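Local coordinates for MaoC-like dehydratase (Phytophthora Capsici, PDB 3KH8), which probably acts as a carbon-oxygen hydro-lyase of the hot dog fold, hydrating enoyl-CoA thioesters reversibly as related hydratase 2 enzymes do, at residues A[207-212]-A[263-268]; A[255-260]-A[289-294]; A[305-310]-A[314-319]. All coordinates share one frame; numbering follows the deposited sequence.

Contact 1. Residues A[207-212]-A[263-268]; sequences PDFNDE and FKQFCG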
loop_
_atom_site.group_PDB
_atom_site.type_symbol
_atom_site.label_atom_id
_atom_site.label_comp_id
_atom_site.label_asym_id
_atom_site.label_seq_id
_atom_site.Cartn_x
_atom_site.Cartn_y
_atom_site.Cartn_z
ATOM N N PRO A 207 12.458 -26.980 -15.791
ATOM C CA PRO A 207 11.643 -25.834 -16.213
ATOM C C PRO A 207 12.294 -25.076 -17.369
ATOM O O PRO A 207 13.522 -24.992 -17.442
ATOM C CB PRO A 207 11.591 -24.951 -14.962
ATOM C CG PRO A 207 11.887 -25.870 -13.822
ATOM C CD PRO A 207 12.833 -26.897 -14.367
ATOM N N ASP A 208 11.470 -24.550 -18.268
ATOM C CA ASP A 208 11.950 -23.763 -19.397
ATOM C C ASP A 208 12.421 -22.384 -18.953
ATOM O O ASP A 208 13.407 -21.859 -19.468
ATOM C CB ASP A 208 10.852 -23.638 -20.456
ATOM C CG ASP A 208 10.490 -24.975 -21.079
ATOM O OD1 ASP A 208 11.389 -25.836 -21.211
ATOM O OD2 ASP A 208 9.310 -25.170 -21.434
ATOM N N PHE A 209 11.713 -21.808 -17.984
ATOM C CA PHE A 209 12.031 -20.477 -17.479
ATOM C C PHE A 209 11.874 -20.436 -15.965
ATOM O O PHE A 209 11.049 -21.153 -15.396
ATOM C CB PHE A 209 11.135 -19.419 -18.139
ATOM C CG PHE A 209 11.198 -19.419 -19.646
ATOM C CD1 PHE A 209 12.289 -18.863 -20.314
ATOM C CD2 PHE A 209 10.167 -19.977 -20.398
ATOM C CE1 PHE A 209 12.353 -18.864 -21.713
ATOM C CE2 PHE A 209 10.220 -19.983 -21.794
ATOM C CZ PHE A 209 11.318 -19.425 -22.452
ATOM N N ASN A 210 12.685 -19.603 -15.322
ATOM C CA ASN A 210 12.613 -19.397 -13.882
ATOM C C ASN A 210 12.630 -17.914 -13.562
ATOM O O ASN A 210 13.235 -17.122 -14.284
ATOM C CB ASN A 210 13.785 -20.083 -13.174
ATOM C CG ASN A 210 13.744 -21.594 -13.299
ATOM O OD1 ASN A 210 12.969 -22.267 -12.617
ATOM N ND2 ASN A 210 14.591 -22.134 -14.169
ATOM N N ASP A 211 11.948 -17.547 -12.484
ATOM C CA ASP A 211 11.978 -16.188 -11.964
ATOM C C ASP A 211 11.924 -16.314 -10.452
ATOM O O ASP A 211 11.472 -17.332 -9.923
ATOM C CB ASP A 211 10.785 -15.375 -12.493
ATOM C CG ASP A 211 11.010 -13.854 -12.426
ATOM O OD1 ASP A 211 12.031 -13.399 -11.863
ATOM O OD2 ASP A 211 10.150 -13.106 -12.942
ATOM N N GLU A 212 12.407 -15.299 -9.749
ATOM C CA GLU A 212 12.278 -15.287 -8.299
ATOM C C GLU A 212 11.970 -13.899 -7.776
ATOM O O GLU A 212 12.354 -12.893 -8.376
ATOM C CB GLU A 212 13.518 -15.872 -7.608
ATOM C CG GLU A 212 14.796 -15.080 -7.806
ATOM C CD GLU A 212 15.905 -15.514 -6.862
ATOM O OE1 GLU A 212 16.059 -16.734 -6.623
ATOM O OE2 GLU A 212 16.627 -14.627 -6.360
ATOM N N PHE A 263 3.344 -12.956 -16.521
ATOM C CA PHE A 263 3.114 -11.772 -17.349
ATOM C C PHE A 263 4.418 -11.262 -17.946
ATOM O O PHE A 263 4.473 -10.925 -19.132
ATOM C CB PHE A 263 2.417 -10.646 -16.563
ATOM C CG PHE A 263 2.233 -9.378 -17.363
ATOM C CD1 PHE A 263 1.166 -9.247 -18.244
ATOM C CD2 PHE A 263 3.144 -8.328 -17.254
ATOM C CE1 PHE A 263 1.001 -8.080 -19.002
ATOM C CE2 PHE A 263 2.987 -7.158 -18.007
ATOM C CZ PHE A 263 1.910 -7.035 -18.879
ATOM N N LYS A 264 5.459 -11.210 -17.117
ATOM C CA LYS A 264 6.769 -10.694 -17.521
ATOM C C LYS A 264 7.405 -11.558 -18.617
ATOM O O LYS A 264 7.954 -11.035 -19.592
ATOM C CB LYS A 264 7.696 -10.605 -16.302
ATOM C CG LYS A 264 8.987 -9.838 -16.533
ATOM C CD LYS A 264 9.858 -9.862 -15.282
ATOM C CE LYS A 264 11.133 -9.060 -15.475
ATOM N NZ LYS A 264 11.967 -9.074 -14.236
ATOM N N GLN A 265 7.315 -12.876 -18.455
ATOM C CA GLN A 265 7.931 -13.807 -19.402
ATOM C C GLN A 265 7.178 -13.916 -20.734
ATOM O O GLN A 265 7.803 -13.939 -21.798
ATOM C CB GLN A 265 8.122 -15.191 -18.764
ATOM C CG GLN A 265 8.822 -16.228 -19.664
ATOM C CD GLN A 265 10.211 -15.802 -20.104
ATOM O OE1 GLN A 265 11.021 -15.351 -19.295
ATOM N NE2 GLN A 265 10.495 -15.954 -21.394
ATOM N N PHE A 266 5.847 -13.951 -20.674
ATOM C CA PHE A 266 5.039 -14.352 -21.830
ATOM C C PHE A 266 4.162 -13.289 -22.497
ATOM O O PHE A 266 3.871 -13.395 -23.694
ATOM C CB PHE A 266 4.197 -15.584 -21.477
ATOM C CG PHE A 266 5.015 -16.771 -21.046
ATOM C CD1 PHE A 266 5.687 -17.550 -21.987
ATOM C CD2 PHE A 266 5.122 -17.102 -19.700
ATOM C CE1 PHE A 266 6.450 -18.646 -21.594
ATOM C CE2 PHE A 266 5.885 -18.195 -19.294
ATOM C CZ PHE A 266 6.552 -18.971 -20.241
ATOM N N CYS A 267 3.727 -12.278 -21.748
ATOM C CA CYS A 267 2.662 -11.396 -22.247
ATOM C C CYS A 267 3.110 -10.167 -23.049
ATOM O O CYS A 267 2.270 -9.424 -23.558
ATOM C CB CYS A 267 1.706 -10.998 -21.117
ATOM S SG CYS A 267 0.677 -12.356 -20.507
ATOM N N GLY A 268 4.423 -9.963 -23.166
ATOM C CA GLY A 268 4.982 -8.855 -23.952
ATOM C C GLY A 268 4.417 -7.476 -23.639
ATOM O O GLY A 268 4.096 -6.710 -24.553
#

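Contact 2. Residues A[255-260]-A[289-294]; sequences MGVASR and ETIQTR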
loop_
_atom_site.group_PDB
_atom_site.type_symbol
_atom_site.label_atom_id
_atom_site.label_comp_id
_atom_site.label_asym_id
_atom_site.label_seq_id
_atom_site.Cartn_x
_atom_site.Cartn_y
_atom_site.Cartn_z
ATOM N N MET A 255 -0.042 -16.157 -5.410
ATOM C CA MET A 255 -0.585 -16.310 -6.755
ATOM C C MET A 255 -0.264 -15.073 -7.596
ATOM O O MET A 255 0.040 -15.190 -8.786
ATOM C CB MET A 255 -2.094 -16.561 -6.704
ATOM C CG MET A 255 -2.708 -16.963 -8.049
ATOM S SD MET A 255 -4.472 -17.273 -7.905
ATOM C CE MET A 255 -4.882 -17.786 -9.573
ATOM N N GLY A 256 -0.338 -13.896 -6.968
ATOM C CA GLY A 256 0.048 -12.641 -7.613
ATOM C C GLY A 256 1.505 -12.634 -8.038
ATOM O O GLY A 256 1.832 -12.215 -9.151
ATOM N N VAL A 257 2.378 -13.107 -7.148
ATOM C CA VAL A 257 3.816 -13.180 -7.422
ATOM C C VAL A 257 4.095 -14.093 -8.624
ATOM O O VAL A 257 4.860 -13.724 -9.522
ATOM C CB VAL A 257 4.622 -13.608 -6.163
ATOM C CG1 VAL A 257 6.082 -13.888 -6.500
ATOM C CG2 VAL A 257 4.540 -12.521 -5.092
ATOM N N ALA A 258 3.460 -15.266 -8.648
ATOM C CA ALA A 258 3.579 -16.165 -9.810
ATOM C C ALA A 258 3.039 -15.504 -11.086
ATOM O O ALA A 258 3.665 -15.584 -12.150
ATOM C CB ALA A 258 2.875 -17.485 -9.541
ATOM N N SER A 259 1.891 -14.834 -10.967
ATOM C CA SER A 259 1.275 -14.130 -12.095
ATOM C C SER A 259 2.181 -13.045 -12.682
ATOM O O SER A 259 2.201 -12.850 -13.896
ATOM C CB SER A 259 -0.077 -13.531 -11.699
ATOM O OG SER A 259 -0.986 -14.548 -11.317
ATOM N N ARG A 260 2.915 -12.347 -11.812
ATOM C CA ARG A 260 3.883 -11.337 -12.234
ATOM C C ARG A 260 4.974 -11.951 -13.107
ATOM O O ARG A 260 5.343 -11.382 -14.135
ATOM C CB ARG A 260 4.528 -10.660 -11.024
ATOM C CG ARG A 260 3.636 -9.668 -10.276
ATOM C CD ARG A 260 4.316 -9.195 -8.994
ATOM N NE ARG A 260 5.705 -8.817 -9.245
ATOM C CZ ARG A 260 6.700 -8.965 -8.379
ATOM N NH1 ARG A 260 6.482 -9.479 -7.173
ATOM N NH2 ARG A 260 7.924 -8.600 -8.729
ATOM N N GLU A 289 10.049 -14.816 2.803
ATOM C CA GLU A 289 10.606 -15.911 2.017
ATOM C C GLU A 289 10.664 -15.565 0.532
ATOM O O GLU A 289 9.906 -14.706 0.049
ATOM C CB GLU A 289 9.817 -17.206 2.255
ATOM C CG GLU A 289 9.940 -17.728 3.688
ATOM C CD GLU A 289 9.350 -19.114 3.880
ATOM O OE1 GLU A 289 8.223 -19.376 3.406
ATOM O OE2 GLU A 289 10.023 -19.944 4.519
ATOM N N THR A 290 11.575 -16.228 -0.179
ATOM C CA THR A 290 11.759 -16.021 -1.612
ATOM C C THR A 290 10.873 -16.974 -2.409
ATOM O O THR A 290 10.943 -18.197 -2.231
ATOM C CB THR A 290 13.241 -16.208 -2.022
ATOM O OG1 THR A 290 14.062 -15.338 -1.234
ATOM C CG2 THR A 290 13.450 -15.893 -3.503
ATOM N N ILE A 291 10.040 -16.407 -3.278
ATOM C CA ILE A 291 9.144 -17.200 -4.117
ATOM C C ILE A 291 9.729 -17.372 -5.512
ATOM O O ILE A 291 9.894 -16.394 -6.250
ATOM C CB ILE A 291 7.724 -16.585 -4.209
ATOM C CG1 ILE A 291 7.050 -16.572 -2.829
ATOM C CG2 ILE A 291 6.866 -17.357 -5.235
ATOM C CD1 ILE A 291 5.696 -15.832 -2.782
ATOM N N GLN A 292 10.040 -18.621 -5.857
ATOM C CA GLN A 292 10.531 -18.977 -7.189
ATOM C C GLN A 292 9.376 -19.468 -8.044
ATOM O O GLN A 292 8.630 -20.357 -7.627
ATOM C CB GLN A 292 11.571 -20.099 -7.108
ATOM C CG GLN A 292 12.841 -19.772 -6.342
ATOM C CD GLN A 292 13.679 -21.014 -6.060
ATOM O OE1 GLN A 292 13.175 -22.020 -5.558
ATOM N NE2 GLN A 292 14.963 -20.943 -6.377
ATOM N N THR A 293 9.239 -18.909 -9.240
ATOM C CA THR A 293 8.239 -19.395 -10.184
ATOM C C THR A 293 8.917 -20.231 -11.279
ATOM O O THR A 293 9.752 -19.720 -12.037
ATOM C CB THR A 293 7.390 -18.238 -10.781
ATOM O OG1 THR A 293 6.779 -17.494 -9.718
ATOM C CG2 THR A 293 6.294 -18.776 -11.690
ATOM N N ARG A 294 8.569 -21.517 -11.329
ATOM C CA ARG A 294 9.080 -22.442 -12.350
ATOM C C ARG A 294 8.082 -22.512 -13.494
ATOM O O ARG A 294 6.909 -22.794 -13.268
ATOM C CB ARG A 294 9.241 -23.853 -11.781
ATOM C CG ARG A 294 10.087 -23.974 -10.536
ATOM C CD ARG A 294 9.928 -25.367 -9.945
ATOM N NE ARG A 294 10.927 -25.632 -8.916
ATOM C CZ ARG A 294 10.870 -26.642 -8.051
ATOM N NH1 ARG A 294 9.846 -27.488 -8.071
ATOM N NH2 ARG A 294 11.832 -26.794 -7.155
#

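Contact 3. Residues A[305-310]-A[314-319]; sequences FQAVVK and AVIVDG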
loop_
_atom_site.group_PDB
_atom_site.type_symbol
_atom_site.label_atom_id
_atom_site.label_comp_id
_atom_site.label_asym_id
_atom_site.label_seq_id
_atom_site.Cartn_x
_atom_site.Cartn_y
_atom_site.Cartn_z
ATOM N N PHE A 305 3.115 -24.277 -14.517
ATOM C CA PHE A 305 3.995 -23.633 -13.548
ATOM C C PHE A 305 3.788 -24.060 -12.105
ATOM O O PHE A 305 2.744 -24.615 -11.746
ATOM C CB PHE A 305 3.910 -22.104 -13.666
ATOM C CG PHE A 305 2.611 -21.524 -13.185
ATOM C CD1 PHE A 305 1.521 -21.425 -14.042
ATOM C CD2 PHE A 305 2.483 -21.070 -11.874
ATOM C CE1 PHE A 305 0.320 -20.881 -13.602
ATOM C CE2 PHE A 305 1.282 -20.529 -11.419
ATOM C CZ PHE A 305 0.203 -20.428 -12.287
ATOM N N GLN A 306 4.810 -23.802 -11.296
ATOM C CA GLN A 306 4.748 -23.951 -9.852
ATOM C C GLN A 306 5.402 -22.736 -9.214
ATOM O O GLN A 306 6.274 -22.109 -9.819
ATOM C CB GLN A 306 5.518 -25.190 -9.402
ATOM C CG GLN A 306 4.972 -26.532 -9.878
ATOM C CD GLN A 306 5.842 -27.678 -9.401
ATOM O OE1 GLN A 306 7.054 -27.680 -9.619
ATOM N NE2 GLN A 306 5.234 -28.647 -8.728
ATOM N N ALA A 307 4.983 -22.404 -7.996
ATOM C CA ALA A 307 5.717 -21.447 -7.179
ATOM C C ALA A 307 6.274 -22.166 -5.963
ATOM O O ALA A 307 5.576 -22.951 -5.318
ATOM C CB ALA A 307 4.839 -20.270 -6.770
ATOM N N VAL A 308 7.541 -21.896 -5.662
ATOM C CA VAL A 308 8.280 -22.638 -4.649
ATOM C C VAL A 308 8.983 -21.666 -3.710
ATOM O O VAL A 308 9.516 -20.653 -4.156
ATOM C CB VAL A 308 9.335 -23.579 -5.305
ATOM C CG1 VAL A 308 10.040 -24.439 -4.255
ATOM C CG2 VAL A 308 8.686 -24.471 -6.371
ATOM N N VAL A 309 8.972 -21.966 -2.413
ATOM C CA VAL A 309 9.778 -21.210 -1.457
ATOM C C VAL A 309 11.222 -21.690 -1.559
ATOM O O VAL A 309 11.526 -22.857 -1.272
ATOM C CB VAL A 309 9.244 -21.323 -0.004
ATOM C CG1 VAL A 309 10.280 -20.832 0.997
ATOM C CG2 VAL A 309 7.955 -20.531 0.151
ATOM N N LYS A 310 12.093 -20.781 -1.991
ATOM C CA LYS A 310 13.511 -21.075 -2.223
ATOM C C LYS A 310 14.214 -21.606 -0.971
ATOM O O LYS A 310 14.983 -22.570 -1.041
ATOM C CB LYS A 310 14.226 -19.822 -2.740
ATOM C CG LYS A 310 15.676 -20.043 -3.153
ATOM C CD LYS A 310 16.269 -18.786 -3.755
ATOM C CE LYS A 310 17.675 -19.029 -4.258
ATOM N NZ LYS A 310 18.264 -17.765 -4.779
ATOM N N ALA A 314 9.969 -25.863 -0.715
ATOM C CA ALA A 314 8.577 -26.291 -0.601
ATOM C C ALA A 314 7.705 -25.653 -1.675
ATOM O O ALA A 314 7.702 -24.430 -1.840
ATOM C CB ALA A 314 8.034 -25.965 0.781
ATOM N N VAL A 315 6.966 -26.480 -2.404
ATOM C CA VAL A 315 6.014 -25.968 -3.388
ATOM C C VAL A 315 4.817 -25.351 -2.654
ATOM O O VAL A 315 4.196 -26.004 -1.814
ATOM C CB VAL A 315 5.556 -27.058 -4.392
ATOM C CG1 VAL A 315 6.762 -27.716 -5.084
ATOM C CG2 VAL A 315 4.703 -28.103 -3.715
ATOM N N ILE A 316 4.521 -24.086 -2.948
ATOM C CA ILE A 316 3.407 -23.387 -2.295
ATOM C C ILE A 316 2.209 -23.205 -3.227
ATOM O O ILE A 316 1.067 -23.138 -2.780
ATOM C CB ILE A 316 3.840 -22.024 -1.684
ATOM C CG1 ILE A 316 4.428 -21.090 -2.756
ATOM C CG2 ILE A 316 4.824 -22.254 -0.535
ATOM C CD1 ILE A 316 4.618 -19.636 -2.312
ATOM N N VAL A 317 2.494 -23.116 -4.522
ATOM C CA VAL A 317 1.473 -23.024 -5.555
ATOM C C VAL A 317 1.783 -24.135 -6.559
ATOM O O VAL A 317 2.855 -24.151 -7.169
ATOM C CB VAL A 317 1.498 -21.645 -6.252
ATOM C CG1 VAL A 317 0.438 -21.566 -7.320
ATOM C CG2 VAL A 317 1.316 -20.511 -5.234
ATOM N N ASP A 318 0.847 -25.067 -6.710
ATOM C CA ASP A 318 1.068 -26.263 -7.521
ATOM C C ASP A 318 -0.002 -26.380 -8.600
ATOM O O ASP A 318 -1.033 -25.695 -8.539
ATOM C CB ASP A 318 1.058 -27.504 -6.621
ATOM C CG ASP A 318 1.945 -28.638 -7.144
ATOM O OD1 ASP A 318 2.383 -28.618 -8.317
ATOM O OD2 ASP A 318 2.201 -29.569 -6.357
ATOM N N GLY A 319 0.259 -27.235 -9.589
ATOM C CA GLY A 319 -0.692 -27.509 -10.668
ATOM C C GLY A 319 -1.114 -26.271 -11.440
ATOM O O GLY A 319 -2.269 -26.148 -11.847
#

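Contact 1. Residues A[207-212]-A[263-268]
Gln265 lays its carboxamide over one face of the Phe209 ring, near the end of the long helix 251-266 that the antiparallel sheet of this hot dog domain wraps. Ring and amide planes differ by only 12°, so this is a true stack, displaced toward the rim: NE2 of Gln265 comes 3.5 Å from CE1 of Phe209. With CG anti to the backbone N (chi1 -177°), the glutamine carries that methylene over the same face, 4.2 Å from the Phe209 centroid, in a CH-pi contact, and the bend at chi2 then turns the carboxamide over the ring. CG of Gln265 also sits over the centre of the Phe266 ring, placing that methylene against both aromatics. The two rings themselves meet obliquely, their planes at 81° and their centroids 5.7 Å apart, with Phe266 CZ approaching Phe209 CD2 at 3.8 Å. Phe266 continues inward to Tyr324 and to the side chains of Met295 and Gln297 on strand 290-297. On that same strand Met295 is faced by both Asp208 and Phe209, a classic beta bulge at the start of strand 209-214, where Asp208 OD2 also takes a hydrogen bond from Gln297 N. Farther along, the extended Lys264 chain crosses Asp211 at about a right angle. Its methylene carbon CD lies 4.0 Å from Asp211 OD2, while NZ remains 4.6 Å from that oxygen, too far for a salt bridge.

Contact 2. Residues A[255-260]-A[289-294]
Neither segment puts an aromatic ring where Val257 and Ala258 meet Ile291 and Thr293, though rings from neighbouring strands touch the helix there, Phe213 on Val257 and Phe305 on Ala258. A flat group of the helix itself, the carbonyl of Met255, accepts from two donors of one residue on opposite faces of its plane. Ser259 N approaches from one face at 2.9 Å from Met255 O, and Ser259 OG from the other, well above the plane, at 2.8 Å from the same oxygen. The serine hydroxyl is thereby folded back onto its own helix, on the side turned from the strand. Between Val257 and Ile291 the contact is apolar. Val257 CG1, held anti to its amide nitrogen (chi1 171°), comes 3.8 Å from Ile291 CG2, while Ile291 CD1 lies beside Val257 CB and CG2. This is the central helix of the hot dog fold lying across its curved sheet: the local axes approach to 8.4 Å and cross at -49°. The spacing narrows along the strand, from 7.4 Å between the CA atoms of Val257 and Ile291 to 5.7 Å between those of Ala258 and Thr293. The small alanine permits this approach; no hydrogen bond crosses, and Thr293 OG1 rests in van der Waals contact 3.5 Å from Ala258 CA. Phe213 also receives the guanidinium of Arg260 in a cation-pi contact, and Arg260 NE forms a salt bridge with Glu68.

Contact 3. Residues A[305-310]-A[314-319]
Ala307 and the pair Ile316-Val317 form the tight centre of this antiparallel hairpin, and the evidence is a classic beta bulge: both residues of the pair face Ala307 and both donate to its carbonyl. Ile316 N lies 2.8 Å from Ala307 O and Val317 N lies 3.2 Å from it, each tilted from the carbonyl plane. In return Ala307 N binds Val317 O at 2.9 Å, on a lone pair in the carbonyl plane. The methyl of Ala307 packs against Val317 CB at 3.6 Å. Ile316 has CG1 between its backbone N and carbonyl carbon (chi1 59°), which lays that methylene beside Ala307 O and sends CG2 to the side chain of Val309, where it meets CG2 at 3.6 Å. Ile316 and Val317 both touch Ser254, and the Phe305 ring touches Ala258 and Leu262, so this side packs on helix 251-266, the core helix of the hot dog fold.

Pairing slackens toward the turn. Val309 N still bonds to Ala314 O, but Ala314 N reaches Val309 O only weakly, at 3.4 Å. Val308 and the partly exposed Val315 meet on the other face of the sheet, and polar groups follow beside them. There the extended Gln306 chain runs alongside Asp318 and delivers NE2 to OD1 at 2.9 Å in an almost straight bond (177°), entering from above the carboxylate plane. Gly319 N reaches Asp318 OD1 from the opposite face at 2.8 Å, and Gln306 OE1 accepts from Arg294 NH1. With two donors on OD1 and Arg280 in a long, weak ion pair with OD2, the surroundings would probably favour an ionised Asp318, while the amide of Gln306, engaged at both ends, is fixed in its rotation.

Overall arrangement
Contacts 1 and 2 both join helix 251-266 to one curved sheet, their centres about 10 Å apart; strands 209-214 and 290-297 are neighbours there, tied by a probable hydrogen bond from Thr293 N to Asp211 O (2.8 Å). Contact 3, with its centre about 8 Å from that of contact 2, carries the sheet onward: Gln292 N lies 2.7 Å from Val308 O. Contacts 1 and 3 are about 14 Å apart yet linked by the Glu212-Lys310 salt bridge. None of the three contains a bound ligand. In hydratase 2 relatives the catalytic residues lie on the connection between the equivalents of strand 209-214 and helix 251-266, the elements that contact 1 brings together.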